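Local coordinates for Serine/threonine-protein kinase Tel1 (Chaetomium thermophilum, PDB 6SKY) that probably phosphorylates proteins on serine or threonine followed by glutamine, using ATP, and so switches on checkpoint signalling after DNA damage, at residues 1822-1825 against 1826-1830; 2147-2150 against 2151-2154; 2372-2375 against 2376-2380; 2918-2921 against 2922-2926. All blocks are in the same frame, centred on the assembly; numbering follows the deposited sequence.

How the contacts relate
Contacts 3 and 4 each lie within one helix and join residues four apart; contact 1 starts on a helix and runs off its C-terminal side into a turn; contact 2 sits in a loop between two helices. Contact 4, in the FATC helix, is buried and reaches the second subunit; contacts 1 and 3 are partly buried; contact 2 is at the surface. Chemistry follows place: aliphatic pairs and regular i to i+4 backbone bonds run through contacts 3 and 4, contact 1 sets an indole over a serine, and an arginine reaching main-chain oxygens serves the loop of contact 2. Contacts 2 and 3 share the FAT domain, yet their centres are about 54 Å apart, and no two of the four touch.

Contact 1: residues 1822-1825 against 1826-1830; sequences ESLQ and EWLNF
The indole of W1827 lies with one face on S1823, whose CB sits 3.5 Å from the centroid of the six-membered ring and only 8° off its normal, a CH-pi contact. W1827 CG lies anti to the carbonyl carbon, beside its own N (chi1 -72°), which lays the ring back over the serine. S1823 O lies over the same face nearer the pyrrole end, 3.5 Å from W1827 CG. The indole also makes an edge-to-face pair with W1762, and its NE1 gives a weak hydrogen bond to S1753 O. E1826 O lies in the plane of the F1830 ring, at its edge.

In the C-terminal part of helix 1815-1827, S1823 O takes two backbone donors: W1827 N, in the carbonyl plane, and E1826 N, well above it. A serine suits the spot because its short side chain fits under a large ring while OG returns its bond to E1819 O. L1824 and L1828 cross obliquely, CD2 of the first lying 4.2 Å from CG of the second. The N1829 amide bends back, ND2 to Q1825 O at 3.1 Å, a weak bond. Replacing W1827 with an alanine would probably uncover S1823 CB and leave W1762 and L1842 facing a gap. The chemistry is thus divided: L1824 and W1827 pack on L1842 of helix 1836-1849 and L1828 on A1874 of helix 1871-1880, while Q1825 and N1829 lie on the exposed flank.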
# COMPACT_ATOMS: atom_id res chain seq x y z
N GLU A 1822 52.62 -22.66 12.84
CA GLU A 1822 52.50 -22.48 14.27
C GLU A 1822 52.44 -21.01 14.66
O GLU A 1822 51.75 -20.66 15.62
CB GLU A 1822 53.67 -23.15 14.99
CG GLU A 1822 53.60 -24.65 15.00
CD GLU A 1822 54.74 -25.30 15.75
OE1 GLU A 1822 55.73 -24.59 16.05
OE2 GLU A 1822 54.65 -26.51 16.05
N SER A 1823 53.14 -20.14 13.93
CA SER A 1823 53.09 -18.72 14.26
C SER A 1823 51.79 -18.07 13.81
O SER A 1823 51.34 -17.11 14.45
CB SER A 1823 54.27 -18.00 13.62
OG SER A 1823 55.46 -18.72 13.82
N LEU A 1824 51.19 -18.56 12.73
CA LEU A 1824 49.96 -17.95 12.23
C LEU A 1824 48.84 -18.00 13.25
O LEU A 1824 47.96 -17.14 13.25
CB LEU A 1824 49.52 -18.64 10.94
CG LEU A 1824 50.19 -18.21 9.65
CD1 LEU A 1824 49.80 -19.16 8.56
CD2 LEU A 1824 49.77 -16.81 9.30
N GLN A 1825 48.85 -19.00 14.13
CA GLN A 1825 47.83 -19.08 15.16
C GLN A 1825 47.90 -17.90 16.12
O GLN A 1825 46.91 -17.61 16.80
CB GLN A 1825 47.97 -20.38 15.94
CG GLN A 1825 47.99 -21.61 15.08
CD GLN A 1825 48.00 -22.87 15.91
OE1 GLN A 1825 47.69 -22.84 17.09
NE2 GLN A 1825 48.36 -23.98 15.28
N GLU A 1826 49.04 -17.22 16.19
CA GLU A 1826 49.19 -16.03 17.01
C GLU A 1826 49.14 -14.74 16.21
O GLU A 1826 48.69 -13.72 16.72
CB GLU A 1826 50.52 -16.09 17.77
CG GLU A 1826 50.63 -17.24 18.74
CD GLU A 1826 49.91 -16.97 20.04
OE1 GLU A 1826 49.92 -15.81 20.50
OE2 GLU A 1826 49.32 -17.92 20.60
N TRP A 1827 49.61 -14.78 14.96
CA TRP A 1827 49.65 -13.58 14.13
C TRP A 1827 48.28 -13.17 13.62
O TRP A 1827 48.03 -11.98 13.44
CB TRP A 1827 50.58 -13.79 12.95
CG TRP A 1827 52.00 -13.82 13.30
CD1 TRP A 1827 52.58 -13.30 14.41
CD2 TRP A 1827 53.05 -14.41 12.54
NE1 TRP A 1827 53.93 -13.53 14.39
CE2 TRP A 1827 54.24 -14.21 13.25
CE3 TRP A 1827 53.09 -15.10 11.33
CZ2 TRP A 1827 55.46 -14.67 12.79
CZ3 TRP A 1827 54.30 -15.55 10.87
CH2 TRP A 1827 55.47 -15.33 11.60
N LEU A 1828 47.39 -14.13 13.36
CA LEU A 1828 46.09 -13.78 12.81
C LEU A 1828 45.16 -13.21 13.86
O LEU A 1828 44.22 -12.49 13.50
CB LEU A 1828 45.46 -15.00 12.15
CG LEU A 1828 46.14 -15.51 10.88
CD1 LEU A 1828 45.44 -16.73 10.37
CD2 LEU A 1828 46.19 -14.45 9.82
N ASN A 1829 45.38 -13.50 15.14
CA ASN A 1829 44.57 -12.95 16.22
C ASN A 1829 45.24 -11.73 16.83
O ASN A 1829 45.51 -11.68 18.02
CB ASN A 1829 44.32 -14.02 17.27
CG ASN A 1829 43.55 -15.20 16.73
OD1 ASN A 1829 42.48 -15.05 16.16
ND2 ASN A 1829 44.10 -16.40 16.91
N PHE A 1830 45.50 -10.72 16.00
CA PHE A 1830 46.33 -9.59 16.40
C PHE A 1830 45.64 -8.28 16.05
O PHE A 1830 45.76 -7.79 14.93
CB PHE A 1830 47.69 -9.67 15.73
CG PHE A 1830 48.82 -9.23 16.61
CD1 PHE A 1830 49.57 -10.15 17.30
CD2 PHE A 1830 49.12 -7.89 16.73
CE1 PHE A 1830 50.60 -9.75 18.11
CE2 PHE A 1830 50.15 -7.49 17.54
CZ PHE A 1830 50.89 -8.42 18.22

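Contact 2: residues 2147-2150 against 2151-2154; sequences LRAA and GLTS
R2148 and L2152 meet in a surface loop of the all-helical FAT domain, where an arginine side chain spans a turn and reaches back to the main chain. The loop follows helix 2124-2143 and leads into helix 2154-2174. R2148 NH1 approaches L2152 O at 2.8 Å with that oxygen at the guanidinium edge, near its plane, but the N-H...O angle of 116° makes the bond weak. T2153 O lies instead over a face of the same group, 3.5 Å from NH1. The chain is bent at CG-CD (chi3 -107°), which swings the guanidinium round to these oxygens, and its far nitrogen NH2 comes within 3.9 Å of S2154 CB.

Arginine fits here because its guanidinium offers N-H groups in several directions: while NH1 turns to L2152 O, NE weakly bonds W2141 O in the preceding helix. A single small apolar pair backs the turn, A2149 CB against L2152 CD1 at 3.9 Å; the small alanine lets CD1 of the leucine come up to its CB, and L2152, the buried member, goes on to touch V2099. T2153 is the N-cap of the next helix, its OG1 weakly bonded to D2156 OD2. R2148 thus bridges, by weak bonds, from the end of helix 2124-2143 to the loop just before helix 2154-2174, with S2154 resting on H2145 of the same connection and on L2198, just past helix 2193-2196.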
# COMPACT_ATOMS: atom_id res chain seq x y z
N LEU A 2147 28.81 37.90 -7.63
CA LEU A 2147 29.66 36.82 -8.11
C LEU A 2147 29.43 36.48 -9.57
O LEU A 2147 30.23 35.73 -10.15
CB LEU A 2147 29.44 35.57 -7.27
CG LEU A 2147 30.39 35.30 -6.10
CD1 LEU A 2147 30.81 36.58 -5.45
CD2 LEU A 2147 29.72 34.40 -5.10
N ARG A 2148 28.38 37.00 -10.19
CA ARG A 2148 28.09 36.68 -11.58
C ARG A 2148 28.79 37.64 -12.52
O ARG A 2148 29.15 38.76 -12.15
CB ARG A 2148 26.59 36.70 -11.83
CG ARG A 2148 25.85 35.58 -11.18
CD ARG A 2148 24.48 35.45 -11.75
NE ARG A 2148 23.48 35.90 -10.81
CZ ARG A 2148 22.84 37.05 -10.92
NH1 ARG A 2148 23.09 37.86 -11.93
NH2 ARG A 2148 21.94 37.39 -10.02
N ALA A 2149 28.95 37.20 -13.76
CA ALA A 2149 29.60 38.01 -14.78
C ALA A 2149 28.71 39.20 -15.14
O ALA A 2149 27.64 39.41 -14.57
CB ALA A 2149 29.93 37.17 -16.00
N ALA A 2150 29.16 39.99 -16.11
CA ALA A 2150 28.48 41.25 -16.41
C ALA A 2150 27.13 41.01 -17.08
O ALA A 2150 26.10 41.48 -16.60
CB ALA A 2150 29.37 42.11 -17.30
N GLY A 2151 27.12 40.27 -18.18
CA GLY A 2151 25.92 40.16 -18.98
C GLY A 2151 24.95 39.08 -18.57
O GLY A 2151 24.16 38.62 -19.39
N LEU A 2152 24.99 38.68 -17.30
CA LEU A 2152 24.09 37.65 -16.78
C LEU A 2152 23.17 38.31 -15.76
O LEU A 2152 23.57 38.55 -14.62
CB LEU A 2152 24.88 36.50 -16.17
CG LEU A 2152 25.84 35.79 -17.11
CD1 LEU A 2152 26.79 34.93 -16.33
CD2 LEU A 2152 25.07 34.96 -18.10
N THR A 2153 21.94 38.60 -16.17
CA THR A 2153 20.98 39.24 -15.30
C THR A 2153 20.40 38.23 -14.32
O THR A 2153 20.70 37.04 -14.38
CB THR A 2153 19.87 39.89 -16.13
OG1 THR A 2153 19.26 38.90 -16.96
CG2 THR A 2153 20.45 40.96 -17.01
N SER A 2154 19.56 38.70 -13.41
CA SER A 2154 18.96 37.80 -12.44
C SER A 2154 17.86 36.94 -13.04
O SER A 2154 17.59 35.86 -12.52
CB SER A 2154 18.41 38.58 -11.26
OG SER A 2154 18.00 37.70 -10.24

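Contact 3: residues 2372-2375 against 2376-2380; sequences EFLK and LCIEN
L2376 lays its side chain over the turn that its own backbone N and E2372 O close with a hydrogen bond of 3.0 Å. Its end runs on to C2299 of helix 2286-2303. Next comes C2377, whose N bonds to F2373 O while CB rests 3.3 Å from that same oxygen. With SG anti to the backbone N (chi1 -170°), the small side chain touches D2300 of helix 2286-2303 and L2401 of helix 2394-2404.

I2378 follows, its N bonded to L2374 O in a nearly straight line, 173° at the hydrogen. The two side chains of this pair meet loosely, CD1 to CD1 at 4.5 Å. All this is the regular i to i+4 pattern of an alpha helix, here the long helix 2348-2387 of the FAT domain, an all-helical array of the TPR clan in which side chains of one helix pack on the next. I2378 shows why a branched aliphatic residue suits the inward side: it touches F2398 and L2401 of helix 2394-2404 and A2411 and V2415 of helix 2409-2418.

E2379 N bonds to K2375 O, and the lysine's aliphatic chain lies on V2410 and V2414 of that last helix. N2380 repeats its backbone bond with a weak one from ND2 to L2376 O, and its side chain rests on F2295.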
# COMPACT_ATOMS: atom_id res chain seq x y z
N GLU A 2372 -15.78 2.67 -36.37
CA GLU A 2372 -15.04 3.92 -36.23
C GLU A 2372 -13.88 3.76 -35.26
O GLU A 2372 -12.78 4.27 -35.51
CB GLU A 2372 -15.97 5.03 -35.77
CG GLU A 2372 -16.90 5.53 -36.85
CD GLU A 2372 -17.98 6.44 -36.31
OE1 GLU A 2372 -18.02 6.65 -35.08
OE2 GLU A 2372 -18.79 6.94 -37.12
N PHE A 2373 -14.11 3.09 -34.14
CA PHE A 2373 -13.01 2.88 -33.20
C PHE A 2373 -11.88 2.09 -33.83
O PHE A 2373 -10.70 2.38 -33.59
CB PHE A 2373 -13.51 2.17 -31.95
CG PHE A 2373 -14.05 3.08 -30.91
CD1 PHE A 2373 -13.56 4.36 -30.78
CD2 PHE A 2373 -15.06 2.67 -30.07
CE1 PHE A 2373 -14.06 5.20 -29.83
CE2 PHE A 2373 -15.56 3.51 -29.12
CZ PHE A 2373 -15.06 4.77 -29.00
N LEU A 2374 -12.20 1.08 -34.63
CA LEU A 2374 -11.16 0.30 -35.29
C LEU A 2374 -10.35 1.15 -36.25
O LEU A 2374 -9.11 1.07 -36.29
CB LEU A 2374 -11.78 -0.88 -36.02
CG LEU A 2374 -10.82 -1.80 -36.76
CD1 LEU A 2374 -10.06 -2.63 -35.77
CD2 LEU A 2374 -11.57 -2.67 -37.72
N LYS A 2375 -11.03 1.96 -37.07
CA LYS A 2375 -10.32 2.86 -37.97
C LYS A 2375 -9.35 3.75 -37.21
O LYS A 2375 -8.17 3.85 -37.57
CB LYS A 2375 -11.31 3.73 -38.74
CG LYS A 2375 -11.79 3.14 -40.03
CD LYS A 2375 -12.80 4.06 -40.67
CE LYS A 2375 -13.36 3.46 -41.94
NZ LYS A 2375 -14.40 4.32 -42.58
N LEU A 2376 -9.83 4.41 -36.16
CA LEU A 2376 -8.98 5.34 -35.42
C LEU A 2376 -7.81 4.62 -34.76
O LEU A 2376 -6.69 5.13 -34.73
CB LEU A 2376 -9.79 6.09 -34.38
CG LEU A 2376 -10.85 7.03 -34.92
CD1 LEU A 2376 -11.63 7.61 -33.78
CD2 LEU A 2376 -10.19 8.11 -35.72
N CYS A 2377 -8.05 3.41 -34.25
CA CYS A 2377 -6.98 2.66 -33.60
C CYS A 2377 -5.87 2.32 -34.58
O CYS A 2377 -4.69 2.57 -34.30
CB CYS A 2377 -7.57 1.39 -32.99
SG CYS A 2377 -6.47 0.48 -31.91
N ILE A 2378 -6.22 1.77 -35.73
CA ILE A 2378 -5.18 1.37 -36.68
C ILE A 2378 -4.45 2.60 -37.21
O ILE A 2378 -3.21 2.62 -37.29
CB ILE A 2378 -5.79 0.54 -37.82
CG1 ILE A 2378 -5.98 -0.90 -37.36
CG2 ILE A 2378 -4.90 0.56 -39.03
CD1 ILE A 2378 -6.56 -1.78 -38.40
N GLU A 2379 -5.19 3.65 -37.57
CA GLU A 2379 -4.56 4.84 -38.12
C GLU A 2379 -3.60 5.47 -37.13
O GLU A 2379 -2.49 5.87 -37.51
CB GLU A 2379 -5.62 5.83 -38.54
CG GLU A 2379 -5.10 7.21 -38.79
CD GLU A 2379 -6.21 8.17 -39.15
OE1 GLU A 2379 -7.35 7.71 -39.33
OE2 GLU A 2379 -5.93 9.38 -39.24
N ASN A 2380 -3.98 5.57 -35.86
CA ASN A 2380 -3.11 6.22 -34.90
C ASN A 2380 -1.94 5.34 -34.48
O ASN A 2380 -0.88 5.88 -34.16
CB ASN A 2380 -3.90 6.67 -33.68
CG ASN A 2380 -4.82 7.81 -33.98
OD1 ASN A 2380 -4.39 8.87 -34.41
ND2 ASN A 2380 -6.10 7.61 -33.77

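Contact 4: residues 2918-2921 against 2922-2926; sequences ATVN and DLINQ
V2920 and I2924 extend together, one turn apart on helix 2916-2927 of the FATC domain. V2920 turns CG1 anti to its own nitrogen (chi1 174°), and this methyl meets I2924 CD1 at 3.9 Å. The isoleucine, with CG1 beside its backbone N (chi1 -60°) and the chain extended to CD1, runs back along the helix, CG1 passing 3.3 Å from V2920 O. Beta-branched aliphatics suit this flank, which faces C2821, E2822 and F2817 of helix 2816-2828. An alanine in place of I2924 is likely to open a gap against F2817 and leave V2920 CG1 without its neighbour.

One residue earlier L2923 N bonds T2919 O, and the leucine side chain lies over that turn and on to M2751 and H2754 of helix 2732-2755. T2919, whose side chain touches L2825 of helix 2816-2828, turns OG1 back to bond S2915 O, just ahead of the helix.

The polar flank looks to the second subunit: asparagine offers both a donor and an acceptor, and aspartate a negative charge for R2260 of that subunit. N2921 keeps CG beside its nitrogen; OD1 accepts a weak bond from R2818, while ND2 donates to A2259 O of the second subunit. D2922, at chi1 -141°, swings its carboxylate off the helix, and its OD2 ends in a salt bridge with NH2 of R2260 of that subunit.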
# COMPACT_ATOMS: atom_id res chain seq x y z
N ALA A 2918 4.92 -14.67 -1.16
CA ALA A 2918 4.28 -15.97 -0.98
C ALA A 2918 4.40 -16.84 -2.22
O ALA A 2918 4.61 -18.05 -2.12
CB ALA A 2918 2.82 -15.77 -0.61
N THR A 2919 4.28 -16.23 -3.40
CA THR A 2919 4.42 -16.98 -4.64
C THR A 2919 5.81 -17.56 -4.78
O THR A 2919 5.97 -18.74 -5.12
CB THR A 2919 4.10 -16.07 -5.82
OG1 THR A 2919 2.89 -15.37 -5.57
CG2 THR A 2919 3.94 -16.89 -7.06
N VAL A 2920 6.84 -16.75 -4.54
CA VAL A 2920 8.21 -17.23 -4.63
C VAL A 2920 8.49 -18.29 -3.58
O VAL A 2920 9.21 -19.25 -3.83
CB VAL A 2920 9.19 -16.05 -4.55
CG1 VAL A 2920 10.61 -16.53 -4.51
CG2 VAL A 2920 9.00 -15.15 -5.72
N ASN A 2921 7.93 -18.14 -2.38
CA ASN A 2921 8.09 -19.17 -1.36
C ASN A 2921 7.53 -20.49 -1.83
O ASN A 2921 8.18 -21.54 -1.69
CB ASN A 2921 7.41 -18.75 -0.06
CG ASN A 2921 8.17 -17.70 0.68
OD1 ASN A 2921 9.12 -17.13 0.17
ND2 ASN A 2921 7.74 -17.41 1.89
N ASP A 2922 6.33 -20.47 -2.40
CA ASP A 2922 5.73 -21.72 -2.86
C ASP A 2922 6.53 -22.33 -4.01
O ASP A 2922 6.71 -23.55 -4.07
CB ASP A 2922 4.29 -21.46 -3.29
CG ASP A 2922 3.36 -22.59 -2.90
OD1 ASP A 2922 3.79 -23.47 -2.12
OD2 ASP A 2922 2.20 -22.60 -3.36
N LEU A 2923 7.03 -21.49 -4.92
CA LEU A 2923 7.81 -22.00 -6.04
C LEU A 2923 9.10 -22.64 -5.58
O LEU A 2923 9.47 -23.72 -6.06
CB LEU A 2923 8.10 -20.87 -7.02
CG LEU A 2923 6.94 -20.36 -7.84
CD1 LEU A 2923 7.38 -19.20 -8.66
CD2 LEU A 2923 6.42 -21.46 -8.70
N ILE A 2924 9.82 -22.00 -4.67
CA ILE A 2924 11.07 -22.57 -4.19
C ILE A 2924 10.81 -23.78 -3.32
O ILE A 2924 11.66 -24.67 -3.22
CB ILE A 2924 11.91 -21.50 -3.46
CG1 ILE A 2924 12.22 -20.35 -4.39
CG2 ILE A 2924 13.20 -22.07 -2.97
CD1 ILE A 2924 13.17 -19.36 -3.82
N ASN A 2925 9.64 -23.87 -2.68
CA ASN A 2925 9.32 -25.08 -1.94
C ASN A 2925 9.09 -26.25 -2.88
O ASN A 2925 9.56 -27.36 -2.62
CB ASN A 2925 8.08 -24.87 -1.08
CG ASN A 2925 8.40 -24.23 0.24
OD1 ASN A 2925 7.62 -23.43 0.75
ND2 ASN A 2925 9.54 -24.56 0.80
N GLN A 2926 8.34 -26.04 -3.96
CA GLN A 2926 8.06 -27.17 -4.84
C GLN A 2926 9.17 -27.46 -5.82
O GLN A 2926 9.17 -28.53 -6.43
CB GLN A 2926 6.74 -26.95 -5.58
CG GLN A 2926 6.69 -25.74 -6.44
CD GLN A 2926 5.36 -25.59 -7.15
OE1 GLN A 2926 5.18 -26.07 -8.26
NE2 GLN A 2926 4.42 -24.92 -6.50